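Local coordinates for cyclopropane mycolic acid synthase 3 (Mycobacterium tuberculosis, PDB 1L1E), which probably catalyses the conversion of a double bond in mycolic acid chains to a cyclopropane ring, with S-adenosyl-L-methionine as the methylene donor, at residues T32-L45 against Q226-W239. Sequence-based numbering, arbitrary orientation.
Sequences TYSCAYFERDDMTL and QSLQLHYARTLDMW. With SAH (S-adenosyl-L-homocysteine), chain D; CO3 (carbonate ion), chain C.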
loop_
_atom_site.group_PDB
_atom_site.type_symbol
_atom_site.label_atom_id
_atom_site.label_comp_id
_atom_site.label_asym_id
_atom_site.label_seq_id
_atom_site.Cartn_x
_atom_site.Cartn_y
_atom_site.Cartn_z
ATOM N N THR A 32 1.010 5.948 -7.929
ATOM C CA THR A 32 1.181 5.254 -6.653
ATOM C C THR A 32 -0.082 5.508 -5.857
ATOM O O THR A 32 -0.518 6.646 -5.732
ATOM C CB THR A 32 2.404 5.772 -5.878
ATOM O OG1 THR A 32 3.581 5.432 -6.601
ATOM C CG2 THR A 32 2.490 5.129 -4.488
ATOM N N TYR A 33 -0.663 4.438 -5.322
ATOM C CA TYR A 33 -1.923 4.513 -4.587
ATOM C C TYR A 33 -1.745 3.972 -3.177
ATOM O O TYR A 33 -2.195 2.871 -2.862
ATOM C CB TYR A 33 -2.968 3.682 -5.343
ATOM C CG TYR A 33 -4.387 3.780 -4.848
ATOM C CD1 TYR A 33 -5.266 2.705 -5.001
ATOM C CD2 TYR A 33 -4.871 4.948 -4.267
ATOM C CE1 TYR A 33 -6.595 2.793 -4.587
ATOM C CE2 TYR A 33 -6.194 5.049 -3.849
ATOM C CZ TYR A 33 -7.053 3.967 -4.011
ATOM O OH TYR A 33 -8.363 4.061 -3.585
ATOM N N SER A 34 -1.090 4.767 -2.342
ATOM C CA SER A 34 -0.801 4.421 -0.960
ATOM C C SER A 34 -0.146 5.634 -0.299
ATOM O O SER A 34 0.353 6.525 -0.984
ATOM C CB SER A 34 0.146 3.214 -0.914
ATOM O OG SER A 34 1.301 3.420 -1.723
ATOM N N CYS A 35 -0.169 5.670 1.029
ATOM C CA CYS A 35 0.423 6.761 1.797
ATOM C C CYS A 35 1.808 7.181 1.302
ATOM O O CYS A 35 2.722 6.362 1.234
ATOM C CB CYS A 35 0.537 6.359 3.264
ATOM S SG CYS A 35 1.241 7.648 4.294
ATOM N N ALA A 36 1.967 8.459 0.957
ATOM C CA ALA A 36 3.265 8.938 0.485
ATOM C C ALA A 36 4.147 9.322 1.675
ATOM O O ALA A 36 3.703 9.263 2.836
ATOM C CB ALA A 36 3.082 10.130 -0.460
ATOM N N TYR A 37 5.396 9.689 1.396
ATOM C CA TYR A 37 6.334 10.077 2.448
ATOM C C TYR A 37 6.966 11.445 2.175
ATOM O O TYR A 37 7.849 11.575 1.329
ATOM C CB TYR A 37 7.417 9.011 2.599
ATOM C CG TYR A 37 8.397 9.257 3.733
ATOM C CD1 TYR A 37 7.954 9.582 5.016
ATOM C CD2 TYR A 37 9.768 9.123 3.527
ATOM C CE1 TYR A 37 8.854 9.767 6.071
ATOM C CE2 TYR A 37 10.682 9.303 4.578
ATOM C CZ TYR A 37 10.219 9.625 5.837
ATOM O OH TYR A 37 11.124 9.833 6.852
ATOM N N PHE A 38 6.507 12.464 2.894
ATOM C CA PHE A 38 7.039 13.809 2.720
ATOM C C PHE A 38 8.322 14.034 3.523
ATOM O O PHE A 38 8.290 14.625 4.602
ATOM C CB PHE A 38 5.980 14.850 3.100
ATOM C CG PHE A 38 4.754 14.817 2.217
ATOM C CD1 PHE A 38 3.755 13.860 2.418
ATOM C CD2 PHE A 38 4.623 15.716 1.157
ATOM C CE1 PHE A 38 2.637 13.794 1.568
ATOM C CE2 PHE A 38 3.521 15.661 0.306
ATOM C CZ PHE A 38 2.523 14.691 0.515
ATOM N N GLU A 39 9.443 13.540 3.000
ATOM C CA GLU A 39 10.741 13.713 3.656
ATOM C C GLU A 39 10.949 15.196 3.883
ATOM O O GLU A 39 11.371 15.616 4.963
ATOM C CB GLU A 39 11.876 13.192 2.778
ATOM C CG GLU A 39 12.156 11.729 2.915
ATOM C CD GLU A 39 13.303 11.299 2.034
ATOM O OE1 GLU A 39 13.817 10.183 2.236
ATOM O OE2 GLU A 39 13.691 12.075 1.135
ATOM N N ARG A 40 10.670 15.975 2.840
ATOM C CA ARG A 40 10.757 17.430 2.906
ATOM C C ARG A 40 9.308 17.887 2.817
ATOM O O ARG A 40 8.545 17.376 1.996
ATOM C CB ARG A 40 11.512 18.037 1.711
ATOM C CG ARG A 40 12.644 17.220 1.105
ATOM C CD ARG A 40 13.353 18.056 0.029
ATOM N NE ARG A 40 12.408 18.690 -0.895
ATOM C CZ ARG A 40 11.953 18.138 -2.018
ATOM N NH1 ARG A 40 12.350 16.928 -2.381
ATOM N NH2 ARG A 40 11.088 18.794 -2.776
ATOM N N ASP A 41 8.928 18.845 3.650
ATOM C CA ASP A 41 7.564 19.350 3.643
ATOM C C ASP A 41 7.171 19.998 2.310
ATOM O O ASP A 41 5.990 20.081 1.975
ATOM C CB ASP A 41 7.387 20.365 4.773
ATOM C CG ASP A 41 6.058 21.082 4.703
ATOM O OD1 ASP A 41 5.013 20.416 4.830
ATOM O OD2 ASP A 41 6.060 22.317 4.514
ATOM N N ASP A 42 8.161 20.452 1.550
ATOM C CA ASP A 42 7.889 21.117 0.274
ATOM C C ASP A 42 7.741 20.168 -0.911
ATOM O O ASP A 42 7.463 20.607 -2.030
ATOM C CB ASP A 42 8.997 22.126 -0.035
ATOM C CG ASP A 42 10.349 21.463 -0.207
ATOM O OD1 ASP A 42 10.506 20.655 -1.147
ATOM O OD2 ASP A 42 11.257 21.744 0.600
ATOM N N MET A 43 7.935 18.877 -0.677
ATOM C CA MET A 43 7.820 17.900 -1.758
ATOM C C MET A 43 6.457 17.886 -2.424
ATOM O O MET A 43 5.442 18.152 -1.790
ATOM C CB MET A 43 8.103 16.491 -1.253
ATOM C CG MET A 43 9.542 16.184 -0.964
ATOM S SD MET A 43 9.678 14.451 -0.482
ATOM C CE MET A 43 10.962 13.887 -1.603
ATOM N N THR A 44 6.451 17.583 -3.717
ATOM C CA THR A 44 5.214 17.475 -4.473
ATOM C C THR A 44 4.747 16.051 -4.175
ATOM O O THR A 44 5.492 15.261 -3.585
ATOM C CB THR A 44 5.453 17.594 -6.000
ATOM O OG1 THR A 44 6.283 16.513 -6.443
ATOM C CG2 THR A 44 6.137 18.911 -6.342
ATOM N N LEU A 45 3.524 15.723 -4.577
ATOM C CA LEU A 45 3.006 14.384 -4.338
ATOM C C LEU A 45 3.901 13.348 -5.016
ATOM O O LEU A 45 4.263 12.351 -4.397
ATOM C CB LEU A 45 1.569 14.264 -4.860
ATOM C CG LEU A 45 0.871 12.926 -4.623
ATOM C CD1 LEU A 45 0.958 12.524 -3.146
ATOM C CD2 LEU A 45 -0.573 13.045 -5.070
ATOM N N GLN A 226 7.725 1.821 11.800
ATOM C CA GLN A 226 7.740 3.261 11.595
ATOM C C GLN A 226 6.339 3.707 11.269
ATOM O O GLN A 226 5.699 3.128 10.400
ATOM C CB GLN A 226 8.685 3.635 10.441
ATOM C CG GLN A 226 8.584 5.104 9.993
ATOM C CD GLN A 226 9.752 5.511 9.092
ATOM O OE1 GLN A 226 10.537 4.662 8.664
ATOM N NE2 GLN A 226 9.866 6.811 8.804
ATOM N N SER A 227 5.847 4.718 11.983
ATOM C CA SER A 227 4.506 5.228 11.721
ATOM C C SER A 227 4.584 6.421 10.772
ATOM O O SER A 227 5.518 7.220 10.838
ATOM C CB SER A 227 3.825 5.644 13.026
ATOM O OG SER A 227 4.585 6.633 13.686
ATOM N N LEU A 228 3.601 6.533 9.887
ATOM C CA LEU A 228 3.547 7.618 8.911
ATOM C C LEU A 228 2.199 8.316 8.977
ATOM O O LEU A 228 1.723 8.874 7.991
ATOM C CB LEU A 228 3.754 7.050 7.505
ATOM C CG LEU A 228 5.150 6.480 7.243
ATOM C CD1 LEU A 228 5.166 5.791 5.891
ATOM C CD2 LEU A 228 6.183 7.609 7.287
ATOM N N GLN A 229 1.591 8.281 10.156
ATOM C CA GLN A 229 0.277 8.867 10.373
ATOM C C GLN A 229 -0.027 10.183 9.652
ATOM O O GLN A 229 -0.967 10.252 8.847
ATOM C CB GLN A 229 0.050 9.041 11.878
ATOM C CG GLN A 229 -1.356 9.474 12.264
ATOM C CD GLN A 229 -1.566 9.411 13.762
ATOM O OE1 GLN A 229 -0.860 10.070 14.525
ATOM N NE2 GLN A 229 -2.531 8.602 14.196
ATOM N N LEU A 230 0.761 11.218 9.938
ATOM C CA LEU A 230 0.527 12.534 9.345
ATOM C C LEU A 230 0.861 12.629 7.860
ATOM O O LEU A 230 0.409 13.540 7.173
ATOM C CB LEU A 230 1.294 13.608 10.130
ATOM C CG LEU A 230 0.956 13.691 11.632
ATOM C CD1 LEU A 230 1.711 14.846 12.275
ATOM C CD2 LEU A 230 -0.546 13.873 11.825
ATOM N N HIS A 231 1.659 11.698 7.356
ATOM C CA HIS A 231 1.990 11.721 5.937
ATOM C C HIS A 231 0.774 11.234 5.162
ATOM O O HIS A 231 0.547 11.644 4.025
ATOM C CB HIS A 231 3.203 10.832 5.653
ATOM C CG HIS A 231 4.474 11.332 6.275
ATOM N ND1 HIS A 231 5.256 12.312 5.696
ATOM C CD2 HIS A 231 5.078 11.014 7.445
ATOM C CE1 HIS A 231 6.286 12.573 6.480
ATOM N NE2 HIS A 231 6.201 11.800 7.549
ATOM N N TYR A 232 -0.029 10.370 5.774
ATOM C CA TYR A 232 -1.203 9.877 5.065
ATOM C C TYR A 232 -2.276 10.952 4.994
ATOM O O TYR A 232 -2.962 11.081 3.987
ATOM C CB TYR A 232 -1.751 8.602 5.718
ATOM C CG TYR A 232 -2.693 7.832 4.817
ATOM C CD1 TYR A 232 -2.482 7.787 3.434
ATOM C CD2 TYR A 232 -3.767 7.113 5.341
ATOM C CE1 TYR A 232 -3.310 7.051 2.602
ATOM C CE2 TYR A 232 -4.607 6.365 4.511
ATOM C CZ TYR A 232 -4.369 6.340 3.143
ATOM O OH TYR A 232 -5.191 5.604 2.316
ATOM N N ALA A 233 -2.405 11.737 6.059
ATOM C CA ALA A 233 -3.386 12.814 6.090
ATOM C C ALA A 233 -3.123 13.788 4.934
ATOM O O ALA A 233 -4.048 14.208 4.246
ATOM C CB ALA A 233 -3.309 13.558 7.433
ATOM N N ARG A 234 -1.860 14.130 4.708
ATOM C CA ARG A 234 -1.532 15.061 3.632
ATOM C C ARG A 234 -1.662 14.439 2.236
ATOM O O ARG A 234 -1.939 15.136 1.252
ATOM C CB ARG A 234 -0.119 15.617 3.798
ATOM C CG ARG A 234 -0.003 17.000 3.182
ATOM C CD ARG A 234 1.145 17.135 2.226
ATOM N NE ARG A 234 2.385 17.463 2.908
ATOM C CZ ARG A 234 3.205 18.428 2.511
ATOM N NH1 ARG A 234 2.901 19.150 1.444
ATOM N NH2 ARG A 234 4.329 18.666 3.175
ATOM N N THR A 235 -1.436 13.134 2.154
ATOM C CA THR A 235 -1.557 12.422 0.891
ATOM C C THR A 235 -3.035 12.489 0.507
ATOM O O THR A 235 -3.391 12.878 -0.600
ATOM C CB THR A 235 -1.153 10.949 1.050
ATOM O OG1 THR A 235 0.202 10.871 1.509
ATOM C CG2 THR A 235 -1.294 10.207 -0.283
ATOM N N LEU A 236 -3.895 12.121 1.451
ATOM C CA LEU A 236 -5.331 12.133 1.226
ATOM C C LEU A 236 -5.820 13.537 0.861
ATOM O O LEU A 236 -6.663 13.683 -0.021
ATOM C CB LEU A 236 -6.061 11.606 2.472
ATOM C CG LEU A 236 -5.854 10.107 2.762
ATOM C CD1 LEU A 236 -6.411 9.761 4.129
ATOM C CD2 LEU A 236 -6.538 9.267 1.685
ATOM N N ASP A 237 -5.305 14.563 1.535
ATOM C CA ASP A 237 -5.708 15.930 1.217
ATOM C C ASP A 237 -5.371 16.221 -0.239
ATOM O O ASP A 237 -6.194 16.744 -0.998
ATOM C CB ASP A 237 -4.979 16.953 2.102
ATOM C CG ASP A 237 -5.545 17.032 3.508
ATOM O OD1 ASP A 237 -6.752 16.761 3.684
ATOM O OD2 ASP A 237 -4.782 17.385 4.438
ATOM N N MET A 238 -4.154 15.875 -0.637
ATOM C CA MET A 238 -3.736 16.132 -2.004
ATOM C C MET A 238 -4.522 15.344 -3.046
ATOM O O MET A 238 -4.813 15.872 -4.117
ATOM C CB MET A 238 -2.230 15.906 -2.145
ATOM C CG MET A 238 -1.408 16.956 -1.382
ATOM S SD MET A 238 0.377 16.762 -1.518
ATOM C CE MET A 238 0.703 17.621 -3.019
ATOM N N TRP A 239 -4.882 14.095 -2.750
ATOM C CA TRP A 239 -5.674 13.333 -3.715
ATOM C C TRP A 239 -7.037 13.987 -3.863
ATOM O O TRP A 239 -7.590 14.051 -4.963
ATOM C CB TRP A 239 -5.870 11.878 -3.271
ATOM C CG TRP A 239 -4.665 10.988 -3.458
ATOM C CD1 TRP A 239 -3.647 11.150 -4.359
ATOM C CD2 TRP A 239 -4.391 9.771 -2.758
ATOM N NE1 TRP A 239 -2.759 10.109 -4.261
ATOM C CE2 TRP A 239 -3.192 9.246 -3.286
ATOM C CE3 TRP A 239 -5.047 9.067 -1.732
ATOM C CZ2 TRP A 239 -2.630 8.054 -2.823
ATOM C CZ3 TRP A 239 -4.487 7.879 -1.271
ATOM C CH2 TRP A 239 -3.292 7.387 -1.815
HETATM N N SAH D . 1.355 -1.270 -3.850
HETATM C CA SAH D . 0.791 -0.370 -4.856
HETATM C CB SAH D . -0.727 -0.608 -5.012
HETATM C CG SAH D . -1.573 -0.486 -3.741
HETATM S SD SAH D . -3.329 -0.773 -4.010
HETATM C C SAH D . 1.037 1.098 -4.471
HETATM O O SAH D . 1.667 1.328 -3.435
HETATM O OXT SAH D . 0.572 1.992 -5.194
HETATM C "C5'" SAH D . -3.482 -2.516 -3.490
HETATM C "C4'" SAH D . -2.796 -3.531 -4.413
HETATM O "O4'" SAH D . -2.715 -4.857 -3.815
HETATM C "C3'" SAH D . -3.528 -3.738 -5.737
HETATM O "O3'" SAH D . -2.526 -3.918 -6.764
HETATM C "C2'" SAH D . -4.318 -4.998 -5.507
HETATM O "O2'" SAH D . -4.743 -5.596 -6.734
HETATM C "C1'" SAH D . -3.333 -5.809 -4.720
HETATM N N9 SAH D . -3.923 -6.936 -3.965
HETATM C C8 SAH D . -4.985 -6.984 -3.119
HETATM N N7 SAH D . -5.268 -8.127 -2.587
HETATM C C5 SAH D . -4.293 -8.958 -3.126
HETATM C C6 SAH D . -3.994 -10.352 -2.979
HETATM N N6 SAH D . -4.705 -11.172 -2.190
HETATM N N1 SAH D . -2.921 -10.860 -3.687
HETATM C C2 SAH D . -2.196 -10.038 -4.484
HETATM N N3 SAH D . -2.381 -8.718 -4.696
HETATM C C4 SAH D . -3.458 -8.238 -3.981
HETATM C C CO3 C . -1.705 2.581 2.627
HETATM O O1 CO3 C . -1.385 1.376 3.454
HETATM O O2 CO3 C . -2.972 2.778 2.163
HETATM O O3 CO3 C . -0.730 3.477 2.353
HETATM O O HOH W 1 -0.206 9.426 -5.764
#
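Thr235 OG1 accepts from Ala36 N (3.0 Å, N-H...O angle 157°) and donates to His231 O (2.7 Å), so one hydroxyl ties the loop 32-45 to helix 229-245. With OG1 beside its own backbone N (chi1 -59°), Thr235 meets that carbonyl from the face opposite to Thr235 N. Ala36 O is buried against His231 CB, with Cys35 SG 3.3 Å away. At the Trp239 indole edge, one water accepts from NE1 and donates to Thr32 O, satisfying both.

Farther along, the Arg234 guanidinium lies flat on Phe38, planes 1° apart and centres 3.9 Å apart, an off-centre cation-pi contact, while Arg234 CD forms a CH-pi contact over the same ring. Bends at chi2 and chi3 lay the chain across this face. Arg234 NH2 also salt-bridges Asp41 OD1; its 2.5 Å approach to Asp41 O is doubtfully short. Met238 SD meets the Phe38 edge.

At the other end, Tyr33 N donates to OXT of S-adenosyl-L-homocysteine (2.7 Å) and Ser34 OG to its O, and Cys35 N donates to carbonate O3 (2.6 Å), with Cys35 CB against Tyr232. The arrangement joins loop and helix at the cofactor and carbonate pockets of a Rossmann-like, S-adenosylmethionine-dependent methyltransferase fold.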